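Local coordinates for protein ATP-dependent DNA helicase (Mycobacterium smegmatis, PDB 5V9X) that couples ATP hydrolysis to 3'-to-5' movement along single-stranded DNA, unwinding RNA:DNA hybrids as a bacterial helicase of the Lhr family, at residues Pro149-Arg152 with Arg153-Ala157; Phe171-Thr175 with Ser176-Glu180; Arg433-Leu436 with Ile437-Val441; Ala440-Val443 with Gln444-Thr448. All coordinates share one frame; numbering follows the deposited sequence.

Interaction 1: Pro149-Arg152 with Arg153-Ala157. With nucleotides of chain B.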
loop_
_atom_site.group_PDB
_atom_site.type_symbol
_atom_site.label_atom_id
_atom_site.label_comp_id
_atom_site.label_asym_id
_atom_site.label_seq_id
_atom_site.Cartn_x
_atom_site.Cartn_y
_atom_site.Cartn_z
ATOM N N PRO A 149 25.446 11.288 7.756
ATOM C CA PRO A 149 25.373 12.710 8.139
ATOM C C PRO A 149 26.317 13.604 7.353
ATOM O O PRO A 149 25.919 14.702 6.941
ATOM C CB PRO A 149 25.724 12.680 9.632
ATOM C CG PRO A 149 25.331 11.315 10.082
ATOM C CD PRO A 149 25.625 10.407 8.923
ATOM N N ASN A 150 27.558 13.165 7.128
ATOM C CA ASN A 150 28.522 14.002 6.420
ATOM C C ASN A 150 28.089 14.277 4.986
ATOM O O ASN A 150 28.367 15.357 4.452
ATOM C CB ASN A 150 29.905 13.349 6.448
ATOM C CG ASN A 150 29.864 11.882 6.073
ATOM O OD1 ASN A 150 29.760 11.009 6.938
ATOM N ND2 ASN A 150 29.943 11.601 4.776
ATOM N N GLN A 151 27.406 13.325 4.346
ATOM C CA GLN A 151 26.928 13.559 2.988
ATOM C C GLN A 151 25.720 14.488 2.966
ATOM O O GLN A 151 25.557 15.259 2.014
ATOM C CB GLN A 151 26.592 12.230 2.307
ATOM C CG GLN A 151 26.277 12.358 0.823
ATOM C CD GLN A 151 25.926 11.031 0.179
ATOM O OE1 GLN A 151 26.288 9.967 0.684
ATOM N NE2 GLN A 151 25.212 11.086 -0.940
ATOM N N ARG A 152 24.865 14.429 3.993
ATOM C CA ARG A 152 23.760 15.378 4.084
ATOM C C ARG A 152 24.276 16.805 4.196
ATOM O O ARG A 152 23.707 17.729 3.605
ATOM C CB ARG A 152 22.870 15.048 5.281
ATOM C CG ARG A 152 22.341 13.628 5.305
ATOM C CD ARG A 152 21.359 13.421 6.445
ATOM N NE ARG A 152 20.902 12.037 6.522
ATOM C CZ ARG A 152 19.867 11.632 7.251
ATOM N NH1 ARG A 152 19.174 12.509 7.964
ATOM N NH2 ARG A 152 19.521 10.353 7.263
ATOM N N ARG A 153 25.352 17.003 4.964
ATOM C CA ARG A 153 25.964 18.324 5.066
ATOM C C ARG A 153 26.540 18.769 3.728
ATOM O O ARG A 153 26.492 19.954 3.388
ATOM C CB ARG A 153 27.051 18.315 6.142
ATOM C CG ARG A 153 26.544 18.540 7.560
ATOM C CD ARG A 153 27.150 17.540 8.536
ATOM N NE ARG A 153 28.596 17.417 8.377
ATOM C CZ ARG A 153 29.336 16.501 8.992
ATOM N NH1 ARG A 153 28.764 15.624 9.808
ATOM N NH2 ARG A 153 30.646 16.457 8.791
ATOM N N ALA A 154 27.088 17.829 2.956
ATOM C CA ALA A 154 27.647 18.174 1.654
ATOM C C ALA A 154 26.560 18.504 0.641
ATOM O O ALA A 154 26.794 19.295 -0.280
ATOM C CB ALA A 154 28.523 17.032 1.136
ATOM N N MET A 155 25.374 17.912 0.789
ATOM C CA MET A 155 24.264 18.191 -0.113
ATOM C C MET A 155 23.514 19.468 0.242
ATOM O O MET A 155 22.684 19.920 -0.555
ATOM C CB MET A 155 23.288 17.014 -0.133
ATOM C CG MET A 155 23.729 15.876 -1.029
ATOM S SD MET A 155 22.429 14.660 -1.267
ATOM C CE MET A 155 22.326 13.972 0.375
ATOM N N ILE A 156 23.767 20.043 1.412
ATOM C CA ILE A 156 23.206 21.345 1.753
ATOM C C ILE A 156 24.177 22.463 1.399
ATOM O O ILE A 156 23.764 23.541 0.964
ATOM C CB ILE A 156 22.824 21.370 3.246
ATOM C CG1 ILE A 156 21.769 20.300 3.534
ATOM C CG2 ILE A 156 22.314 22.744 3.653
ATOM C CD1 ILE A 156 21.521 20.061 5.006
ATOM N N ALA A 157 25.477 22.211 1.566
ATOM C CA ALA A 157 26.481 23.187 1.161
ATOM C C ALA A 157 26.531 23.331 -0.353
ATOM O O ALA A 157 26.762 24.430 -0.872
ATOM C CB ALA A 157 27.851 22.785 1.704
ATOM P P DG B 11 16.474 9.750 9.380
ATOM O OP1 DG B 11 16.878 9.799 7.957
ATOM O OP2 DG B 11 17.262 8.977 10.363
ATOM O "O5'" DG B 11 16.365 11.237 9.939
ATOM C "C5'" DG B 11 15.977 11.457 11.279
ATOM C "C4'" DG B 11 15.905 12.940 11.559
ATOM O "O4'" DG B 11 15.820 13.159 12.983
ATOM C "C3'" DG B 11 17.108 13.739 11.061
ATOM O "O3'" DG B 11 16.664 14.795 10.230
ATOM C "C2'" DG B 11 17.785 14.254 12.337
ATOM C "C1'" DG B 11 16.653 14.227 13.353
ATOM N N9 DG B 11 17.098 13.984 14.720
ATOM C C8 DG B 11 16.981 14.830 15.797
ATOM N N7 DG B 11 17.464 14.331 16.902
ATOM C C5 DG B 11 17.924 13.073 16.534
ATOM C C6 DG B 11 18.548 12.067 17.306
ATOM O O6 DG B 11 18.830 12.088 18.512
ATOM N N1 DG B 11 18.855 10.944 16.540
ATOM C C2 DG B 11 18.590 10.813 15.196
ATOM N N2 DG B 11 18.957 9.655 14.626
ATOM N N3 DG B 11 18.004 11.747 14.462
ATOM C C4 DG B 11 17.701 12.845 15.194
ATOM P P DG B 12 17.705 15.598 9.311
ATOM O OP1 DG B 12 17.021 15.968 8.052
ATOM O OP2 DG B 12 18.971 14.831 9.271
ATOM O "O5'" DG B 12 17.954 16.934 10.134
ATOM C "C5'" DG B 12 16.851 17.632 10.665
ATOM C "C4'" DG B 12 17.281 18.484 11.834
ATOM O "O4'" DG B 12 17.783 17.630 12.886
ATOM C "C3'" DG B 12 18.388 19.485 11.511
ATOM O "O3'" DG B 12 17.970 20.782 11.880
ATOM C "C2'" DG B 12 19.591 19.011 12.335
ATOM C "C1'" DG B 12 18.949 18.183 13.437
ATOM N N9 DG B 12 19.788 17.080 13.892
ATOM C C8 DG B 12 20.565 16.257 13.111
ATOM N N7 DG B 12 21.205 15.347 13.792
ATOM C C5 DG B 12 20.826 15.579 15.109
ATOM C C6 DG B 12 21.198 14.905 16.296
ATOM O O6 DG B 12 21.965 13.940 16.422
ATOM N N1 DG B 12 20.586 15.461 17.418
ATOM C C2 DG B 12 19.722 16.531 17.394
ATOM N N2 DG B 12 19.231 16.925 18.579
ATOM N N3 DG B 12 19.363 17.170 16.287
ATOM C C4 DG B 12 19.952 16.642 15.187
#
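Helix 149-157, on the surface of the first RecA-like domain, brings R153 back over N150 and sends R152 to the bound DNA strand. The R153 chain is bent at chi2 and chi3, which folds the guanidinium onto the preceding turn. There the N150 CA lies 3.6 Å above the guanidinium plane, over its centre, and N150 CB is 4.0 Å from R153 NH2. The turn beneath is closed by R153 N donating to P149 O (3.1 Å). This helix is the crossover of a beta-alpha-beta unit between the parallel strands 140-143 and 162-165. R152 behaves differently: its chain is extended from CG to NE, and two phosphates meet the edge of its guanidinium, near the plane. R152 NH2 donates to OP1 of DG11 of chain B (2.8 Å, 148° at the hydrogen), while the NH1 bond to OP2 of DG12 of chain B, at 2.7 Å, is bent to 127° and weak. R152 NE is bonded to T147 O, a second-shell contact that restricts rotation of the group. R143 NH2 lies close to R152 NH1, like charges that the two phosphates would probably offset. Further along, I156 CD1 lies 3.5 Å from R152 O.

Interaction 2: Phe171-Thr175 with Ser176-Glu180. With nucleotides of chain B.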
loop_
_atom_site.group_PDB
_atom_site.type_symbol
_atom_site.label_atom_id
_atom_site.label_comp_id
_atom_site.label_asym_id
_atom_site.label_seq_id
_atom_site.Cartn_x
_atom_site.Cartn_y
_atom_site.Cartn_z
ATOM N N PHE A 171 9.921 15.957 3.870
ATOM C CA PHE A 171 9.391 16.572 5.082
ATOM C C PHE A 171 10.515 17.049 5.993
ATOM O O PHE A 171 10.436 18.139 6.573
ATOM C CB PHE A 171 8.491 15.565 5.796
ATOM C CG PHE A 171 7.841 16.089 7.045
ATOM C CD1 PHE A 171 6.748 16.938 6.971
ATOM C CD2 PHE A 171 8.295 15.694 8.293
ATOM C CE1 PHE A 171 6.137 17.399 8.119
ATOM C CE2 PHE A 171 7.688 16.154 9.443
ATOM C CZ PHE A 171 6.608 17.005 9.355
ATOM N N LEU A 172 11.581 16.251 6.116
ATOM C CA LEU A 172 12.686 16.617 6.998
ATOM C C LEU A 172 13.422 17.849 6.487
ATOM O O LEU A 172 13.755 18.747 7.268
ATOM C CB LEU A 172 13.650 15.439 7.144
ATOM C CG LEU A 172 13.031 14.151 7.695
ATOM C CD1 LEU A 172 14.060 13.029 7.757
ATOM C CD2 LEU A 172 12.421 14.398 9.061
ATOM N N MET A 173 13.682 17.912 5.180
ATOM C CA MET A 173 14.387 19.062 4.629
ATOM C C MET A 173 13.557 20.332 4.762
ATOM O O MET A 173 14.099 21.412 5.021
ATOM C CB MET A 173 14.749 18.804 3.170
ATOM C CG MET A 173 15.620 17.581 2.963
ATOM S SD MET A 173 16.136 17.408 1.252
ATOM C CE MET A 173 17.080 18.920 1.044
ATOM N N LEU A 174 12.240 20.223 4.584
ATOM C CA LEU A 174 11.365 21.377 4.748
ATOM C C LEU A 174 11.255 21.820 6.201
ATOM O O LEU A 174 10.811 22.944 6.463
ATOM C CB LEU A 174 9.976 21.061 4.193
ATOM C CG LEU A 174 9.906 20.867 2.680
ATOM C CD1 LEU A 174 8.596 20.205 2.289
ATOM C CD2 LEU A 174 10.072 22.200 1.971
ATOM N N THR A 175 11.644 20.968 7.145
ATOM C CA THR A 175 11.589 21.272 8.569
ATOM C C THR A 175 12.999 21.436 9.136
ATOM O O THR A 175 13.299 21.021 10.257
ATOM C CB THR A 175 10.810 20.189 9.313
ATOM O OG1 THR A 175 9.663 19.822 8.536
ATOM C CG2 THR A 175 10.328 20.691 10.671
ATOM N N SER A 176 13.880 22.047 8.353
ATOM C CA SER A 176 15.257 22.285 8.764
ATOM C C SER A 176 15.841 23.347 7.844
ATOM O O SER A 176 15.172 23.845 6.935
ATOM C CB SER A 176 16.082 20.996 8.729
ATOM O OG SER A 176 16.044 20.398 7.444
ATOM N N ALA A 177 17.106 23.694 8.090
ATOM C CA ALA A 177 17.794 24.670 7.256
ATOM C C ALA A 177 18.045 24.165 5.841
ATOM O O ALA A 177 18.447 24.957 4.983
ATOM C CB ALA A 177 19.117 25.072 7.907
ATOM N N ALA A 178 17.814 22.876 5.577
ATOM C CA ALA A 178 18.010 22.336 4.238
ATOM C C ALA A 178 17.002 22.882 3.236
ATOM O O ALA A 178 17.256 22.821 2.028
ATOM C CB ALA A 178 17.929 20.808 4.273
ATOM N N ARG A 179 15.870 23.411 3.706
ATOM C CA ARG A 179 14.850 23.930 2.803
ATOM C C ARG A 179 15.345 25.111 1.978
ATOM O O ARG A 179 14.756 25.411 0.933
ATOM C CB ARG A 179 13.614 24.347 3.593
ATOM C CG ARG A 179 13.861 25.530 4.510
ATOM C CD ARG A 179 12.595 25.960 5.208
ATOM N NE ARG A 179 12.855 26.993 6.203
ATOM C CZ ARG A 179 11.925 27.515 6.994
ATOM N NH1 ARG A 179 10.668 27.098 6.903
ATOM N NH2 ARG A 179 12.249 28.451 7.875
ATOM N N GLU A 180 16.403 25.793 2.425
ATOM C CA GLU A 180 16.929 26.924 1.672
ATOM C C GLU A 180 17.480 26.502 0.316
ATOM O O GLU A 180 17.601 27.344 -0.581
ATOM C CB GLU A 180 18.014 27.637 2.480
ATOM C CG GLU A 180 18.025 29.148 2.301
ATOM C CD GLU A 180 16.974 29.843 3.147
ATOM O OE1 GLU A 180 16.777 29.425 4.308
ATOM O OE2 GLU A 180 16.343 30.805 2.654
ATOM P P DA B 13 18.781 22.074 11.380
ATOM O OP1 DA B 13 17.807 22.991 10.748
ATOM O OP2 DA B 13 19.971 21.632 10.622
ATOM O "O5'" DA B 13 19.290 22.726 12.743
ATOM C "C5'" DA B 13 18.512 22.582 13.922
ATOM C "C4'" DA B 13 19.362 22.799 15.158
ATOM O "O4'" DA B 13 20.105 21.588 15.459
ATOM C "C3'" DA B 13 20.399 23.910 15.038
ATOM O "O3'" DA B 13 20.526 24.582 16.278
ATOM C "C2'" DA B 13 21.671 23.148 14.679
ATOM C "C1'" DA B 13 21.490 21.868 15.474
ATOM N N9 DA B 13 22.192 20.729 14.900
ATOM C C8 DA B 13 22.658 20.608 13.620
ATOM N N7 DA B 13 23.251 19.462 13.379
ATOM C C5 DA B 13 23.166 18.786 14.584
ATOM C C6 DA B 13 23.606 17.511 14.990
ATOM N N6 DA B 13 24.249 16.662 14.181
ATOM N N1 DA B 13 23.361 17.142 16.265
ATOM C C2 DA B 13 22.717 17.995 17.072
ATOM N N3 DA B 13 22.255 19.214 16.803
ATOM C C4 DA B 13 22.515 19.553 15.531
ATOM P P DG B 12 17.705 15.598 9.311
ATOM O OP1 DG B 12 17.021 15.968 8.052
ATOM O OP2 DG B 12 18.971 14.831 9.271
ATOM O "O5'" DG B 12 17.954 16.934 10.134
ATOM C "C5'" DG B 12 16.851 17.632 10.665
ATOM C "C4'" DG B 12 17.281 18.484 11.834
ATOM O "O4'" DG B 12 17.783 17.630 12.886
ATOM C "C3'" DG B 12 18.388 19.485 11.511
ATOM O "O3'" DG B 12 17.970 20.782 11.880
ATOM C "C2'" DG B 12 19.591 19.011 12.335
ATOM C "C1'" DG B 12 18.949 18.183 13.437
ATOM N N9 DG B 12 19.788 17.080 13.892
ATOM C C8 DG B 12 20.565 16.257 13.111
ATOM N N7 DG B 12 21.205 15.347 13.792
ATOM C C5 DG B 12 20.826 15.579 15.109
ATOM C C6 DG B 12 21.198 14.905 16.296
ATOM O O6 DG B 12 21.965 13.940 16.422
ATOM N N1 DG B 12 20.586 15.461 17.418
ATOM C C2 DG B 12 19.722 16.531 17.394
ATOM N N2 DG B 12 19.231 16.925 18.579
ATOM N N3 DG B 12 19.363 17.170 16.287
ATOM C C4 DG B 12 19.952 16.642 15.187
#
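S176 OG donates to L172 O at 2.8 Å, tying the second residue after helix 167-174 back to its last turn. With chi1 at 56°, the hydroxyl sits between the S176 backbone N and carbonyl carbon, directed back at the helix end. L172 O is held twice, since T175 N also donates to it (3.1 Å), and the two donors arrive from opposite faces of the carbonyl plane. One residue earlier, T175 OG1 donates to F171 O (2.7 Å) and is also bonded to R211; T175 OG1 also lies over the centre of the F171 ring, 4.1 Å above its plane. The chain then turns to the DNA: A177 N, at the start of the 3-10 segment 177-180, donates to OP1 of DA13 of chain B (2.8 Å, 151° at the hydrogen). The phosphate oxygen is thus bound by a main-chain N-H. These residues form the link from helix 167-174 towards strand 187-191 of the first RecA-like domain, where helix end and following turn together face the tracking strand. L172 CB approaches OP1 of DG12 of chain B at 3.5 Å without a polar bond. Outward from the polar core, M173 bends at chi3 (62°) and lays CE against A178 CB, 3.8 Å away. R179 starts alongside L174, with R179 CB 4.4 Å from L174 CD2, before its extended chain leads off to a long, weak ion pair with E475. On another flank, F171 meets the H467 ring edge-to-face and touches helix 200-213.

Interaction 3: Arg433-Leu436 with Ile437-Val441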
loop_
_atom_site.group_PDB
_atom_site.type_symbol
_atom_site.label_atom_id
_atom_site.label_comp_id
_atom_site.label_asym_id
_atom_site.label_seq_id
_atom_site.Cartn_x
_atom_site.Cartn_y
_atom_site.Cartn_z
ATOM N N ARG A 433 -5.615 -23.753 -0.417
ATOM C CA ARG A 433 -6.730 -23.978 -1.332
ATOM C C ARG A 433 -7.436 -22.674 -1.697
ATOM O O ARG A 433 -7.540 -22.322 -2.877
ATOM C CB ARG A 433 -7.708 -24.981 -0.719
ATOM C CG ARG A 433 -7.117 -26.373 -0.540
ATOM C CD ARG A 433 -7.911 -27.416 -1.307
ATOM N NE ARG A 433 -8.919 -28.067 -0.475
ATOM C CZ ARG A 433 -9.839 -28.908 -0.939
ATOM N NH1 ARG A 433 -9.886 -29.194 -2.234
ATOM N NH2 ARG A 433 -10.716 -29.460 -0.111
ATOM N N THR A 434 -7.938 -21.942 -0.698
ATOM C CA THR A 434 -8.656 -20.706 -1.004
ATOM C C THR A 434 -7.739 -19.614 -1.537
ATOM O O THR A 434 -8.227 -18.662 -2.155
ATOM C CB THR A 434 -9.401 -20.182 0.225
ATOM O OG1 THR A 434 -8.462 -19.858 1.261
ATOM C CG2 THR A 434 -10.390 -21.223 0.726
ATOM N N ASP A 435 -6.428 -19.719 -1.306
ATOM C CA ASP A 435 -5.507 -18.776 -1.927
ATOM C C ASP A 435 -5.441 -18.988 -3.434
ATOM O O ASP A 435 -5.180 -18.039 -4.181
ATOM C CB ASP A 435 -4.117 -18.906 -1.307
ATOM C CG ASP A 435 -3.168 -17.810 -1.761
ATOM O OD1 ASP A 435 -3.647 -16.762 -2.242
ATOM O OD2 ASP A 435 -1.940 -18.001 -1.642
ATOM N N LEU A 436 -5.680 -20.219 -3.893
ATOM C CA LEU A 436 -5.696 -20.493 -5.327
ATOM C C LEU A 436 -6.762 -19.667 -6.034
ATOM O O LEU A 436 -6.528 -19.140 -7.129
ATOM C CB LEU A 436 -5.915 -21.987 -5.568
ATOM C CG LEU A 436 -6.182 -22.470 -6.993
ATOM C CD1 LEU A 436 -5.012 -22.145 -7.903
ATOM C CD2 LEU A 436 -6.472 -23.963 -6.998
ATOM N N ILE A 437 -7.941 -19.541 -5.421
ATOM C CA ILE A 437 -8.971 -18.660 -5.964
ATOM C C ILE A 437 -8.494 -17.213 -5.942
ATOM O O ILE A 437 -8.757 -16.442 -6.873
ATOM C CB ILE A 437 -10.286 -18.834 -5.183
ATOM C CG1 ILE A 437 -10.812 -20.263 -5.335
ATOM C CG2 ILE A 437 -11.324 -17.823 -5.646
ATOM C CD1 ILE A 437 -11.916 -20.608 -4.364
ATOM N N GLY A 438 -7.780 -16.825 -4.883
ATOM C CA GLY A 438 -7.269 -15.465 -4.805
ATOM C C GLY A 438 -6.281 -15.146 -5.911
ATOM O O GLY A 438 -6.340 -14.075 -6.519
ATOM N N CYS A 439 -5.360 -16.072 -6.189
ATOM C CA CYS A 439 -4.400 -15.861 -7.268
ATOM C C CYS A 439 -5.085 -15.865 -8.629
ATOM O O CYS A 439 -4.703 -15.100 -9.523
ATOM C CB CYS A 439 -3.309 -16.929 -7.221
ATOM S SG CYS A 439 -2.339 -16.952 -5.697
ATOM N N ALA A 440 -6.095 -16.719 -8.806
ATOM C CA ALA A 440 -6.780 -16.803 -10.093
ATOM C C ALA A 440 -7.519 -15.509 -10.413
ATOM O O ALA A 440 -7.357 -14.944 -11.502
ATOM C CB ALA A 440 -7.741 -17.992 -10.099
ATOM N N VAL A 441 -8.340 -15.026 -9.476
ATOM C CA VAL A 441 -9.033 -13.756 -9.681
ATOM C C VAL A 441 -8.031 -12.638 -9.935
ATOM O O VAL A 441 -8.254 -11.764 -10.780
ATOM C CB VAL A 441 -9.944 -13.438 -8.480
ATOM C CG1 VAL A 441 -10.566 -12.058 -8.630
ATOM C CG2 VAL A 441 -11.028 -14.494 -8.340
#
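D435 overlaps C439 one helical turn on, its OD1 3.7 Å from C439 SG. Both lie on helix 433-448, which follows strand 424-429 of the second RecA-like domain and lies between the parallel sheet (strand 256-262) and helices 627-640 and 661-676. The D435 carboxylate has CG anti to the backbone N (chi1 -171°), and its main partners are backbone amides outside this turn: OD2 accepts from K431 N and OD1 from A402 N. Two bonds from different loops therefore fix its rotation, and the thiol merely lies beside a group already held. The backbone closes the same step, with C439 N donating to D435 O at 2.8 Å and 159° at the hydrogen. Next along, A440 N bonds L436 O (3.0 Å), whereas the G438 N bond to T434 O, 3.3 Å long, is weak. L436 turns its branch to strand 256-262, against V260 and V262, and to L665. I437, in contrast, faces the helical layer, packing on F636 and L668, with its CB 3.7 Å from T434 O. At the N-terminal end R433 is salt-bridged to E671 and T434 OG1 is bonded to S869 OG. The CB methyl of A440 rests over the preceding turn, 3.4 Å from L436 O.

Interaction 4: Ala440-Val443 with Gln444-Thr448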
loop_
_atom_site.group_PDB
_atom_site.type_symbol
_atom_site.label_atom_id
_atom_site.label_comp_id
_atom_site.label_asym_id
_atom_site.label_seq_id
_atom_site.Cartn_x
_atom_site.Cartn_y
_atom_site.Cartn_z
ATOM N N ALA A 440 -6.095 -16.719 -8.806
ATOM C CA ALA A 440 -6.780 -16.803 -10.093
ATOM C C ALA A 440 -7.519 -15.509 -10.413
ATOM O O ALA A 440 -7.357 -14.944 -11.502
ATOM C CB ALA A 440 -7.741 -17.992 -10.099
ATOM N N VAL A 441 -8.340 -15.026 -9.476
ATOM C CA VAL A 441 -9.033 -13.756 -9.681
ATOM C C VAL A 441 -8.031 -12.638 -9.935
ATOM O O VAL A 441 -8.254 -11.764 -10.780
ATOM C CB VAL A 441 -9.944 -13.438 -8.480
ATOM C CG1 VAL A 441 -10.566 -12.058 -8.630
ATOM C CG2 VAL A 441 -11.028 -14.494 -8.340
ATOM N N THR A 442 -6.905 -12.658 -9.221
ATOM C CA THR A 442 -5.886 -11.632 -9.417
ATOM C C THR A 442 -5.338 -11.670 -10.838
ATOM O O THR A 442 -5.248 -10.633 -11.506
ATOM C CB THR A 442 -4.764 -11.807 -8.397
ATOM O OG1 THR A 442 -5.298 -11.673 -7.074
ATOM C CG2 THR A 442 -3.689 -10.755 -8.610
ATOM N N VAL A 443 -4.969 -12.861 -11.319
ATOM C CA VAL A 443 -4.521 -13.002 -12.703
ATOM C C VAL A 443 -5.610 -12.542 -13.663
ATOM O O VAL A 443 -5.335 -11.873 -14.667
ATOM C CB VAL A 443 -4.099 -14.458 -12.981
ATOM C CG1 VAL A 443 -3.945 -14.702 -14.477
ATOM C CG2 VAL A 443 -2.806 -14.781 -12.254
ATOM N N GLN A 444 -6.864 -12.884 -13.360
ATOM C CA GLN A 444 -7.979 -12.484 -14.212
ATOM C C GLN A 444 -8.079 -10.966 -14.313
ATOM O O GLN A 444 -8.161 -10.410 -15.415
ATOM C CB GLN A 444 -9.275 -13.081 -13.665
ATOM C CG GLN A 444 -10.527 -12.661 -14.403
ATOM C CD GLN A 444 -11.780 -13.205 -13.751
ATOM O OE1 GLN A 444 -12.186 -14.340 -14.006
ATOM N NE2 GLN A 444 -12.399 -12.400 -12.892
ATOM N N ARG A 445 -8.066 -10.277 -13.170
ATOM C CA ARG A 445 -8.186 -8.822 -13.177
ATOM C C ARG A 445 -6.962 -8.157 -13.796
ATOM O O ARG A 445 -7.088 -7.098 -14.421
ATOM C CB ARG A 445 -8.410 -8.306 -11.755
ATOM C CG ARG A 445 -9.580 -8.955 -11.019
ATOM C CD ARG A 445 -10.883 -8.202 -11.229
ATOM N NE ARG A 445 -10.987 -7.033 -10.358
ATOM C CZ ARG A 445 -12.011 -6.187 -10.364
ATOM N NH1 ARG A 445 -13.022 -6.372 -11.201
ATOM N NH2 ARG A 445 -12.024 -5.151 -9.536
ATOM N N MET A 446 -5.777 -8.754 -13.631
ATOM C CA MET A 446 -4.565 -8.179 -14.214
ATOM C C MET A 446 -4.624 -8.187 -15.735
ATOM O O MET A 446 -4.191 -7.227 -16.385
ATOM C CB MET A 446 -3.331 -8.945 -13.739
ATOM C CG MET A 446 -2.968 -8.745 -12.286
ATOM S SD MET A 446 -1.772 -9.983 -11.739
ATOM C CE MET A 446 -0.340 -9.519 -12.708
ATOM N N GLN A 447 -5.141 -9.269 -16.321
ATOM C CA GLN A 447 -5.218 -9.359 -17.774
ATOM C C GLN A 447 -6.200 -8.347 -18.352
ATOM O O GLN A 447 -5.999 -7.865 -19.472
ATOM C CB GLN A 447 -5.601 -10.781 -18.186
ATOM C CG GLN A 447 -4.566 -11.831 -17.803
ATOM C CD GLN A 447 -5.036 -13.249 -18.066
ATOM O OE1 GLN A 447 -6.226 -13.496 -18.264
ATOM N NE2 GLN A 447 -4.098 -14.191 -18.071
ATOM N N THR A 448 -7.255 -8.006 -17.612
ATOM C CA THR A 448 -8.223 -7.007 -18.044
ATOM C C THR A 448 -7.967 -5.628 -17.443
ATOM O O THR A 448 -8.681 -4.680 -17.779
ATOM C CB THR A 448 -9.646 -7.459 -17.697
ATOM O OG1 THR A 448 -9.782 -7.575 -16.275
ATOM C CG2 THR A 448 -9.952 -8.803 -18.341
#
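M446 starts against T442 one turn back: its CB lies 3.4 Å from T442 O, its CG 3.1 Å from T442 O, and its SD 3.5 Å from that same T442 O and 3.7 Å from T442 CG2. The chain is extended at chi2 and bent at chi3 (67°), and beyond SD the side chain packs among V406, L410 and V413 of helix 406-413. The T442 methyl is available to the sulfur because CG2 is anti to the backbone N, while OG1 turns back to donate to G438 O. Here helix 433-448 lies among strand 256-262 of the second RecA-like domain, helix 406-413 and helix 627-640, and the successive side chains leave in different directions. V443 faces strand 256-262, touching L258 and V260. Its CG1 also meets Q447, whose NE2 is 3.6 Å away as the two chains cross obliquely; this approach is a van der Waals contact, the polar partner of NE2 being K654 O. On the other side V441 CG1 and R445 CG run alongside each other, 4.0 Å apart, and R445 then bends at chi2 and chi3 towards D450. Q444 reaches out extended, its OE1 accepting from R651 NH1 and its chain touching F636. Regular backbone bonds underlie these pairs: R445 N to V441 O at 2.8 Å (165°), M446 N to T442 O at 2.9 Å.

Interactions 1 and 2 belong to the first RecA-like domain, with centres 13 Å apart, and touch through I156 CD1 and A178 CB (3.7 Å). Interactions 3 and 4 are consecutive turns of helix 433-448, share A440 and V441, and lie more than 40 Å from the first pair between centres, across the chain's centre. Interaction 1 is a surface contact and the other three are buried. Chemistry follows place: 1 binds phosphates through a guanidinium and 2 through a backbone amide, both on the same strand, whereas 3 mixes polar ties to loops and helices with apolar packing, and 4 combines apolar and sulfur packing with hydrogen bonds of Q444 and Q447 to R651 and K654.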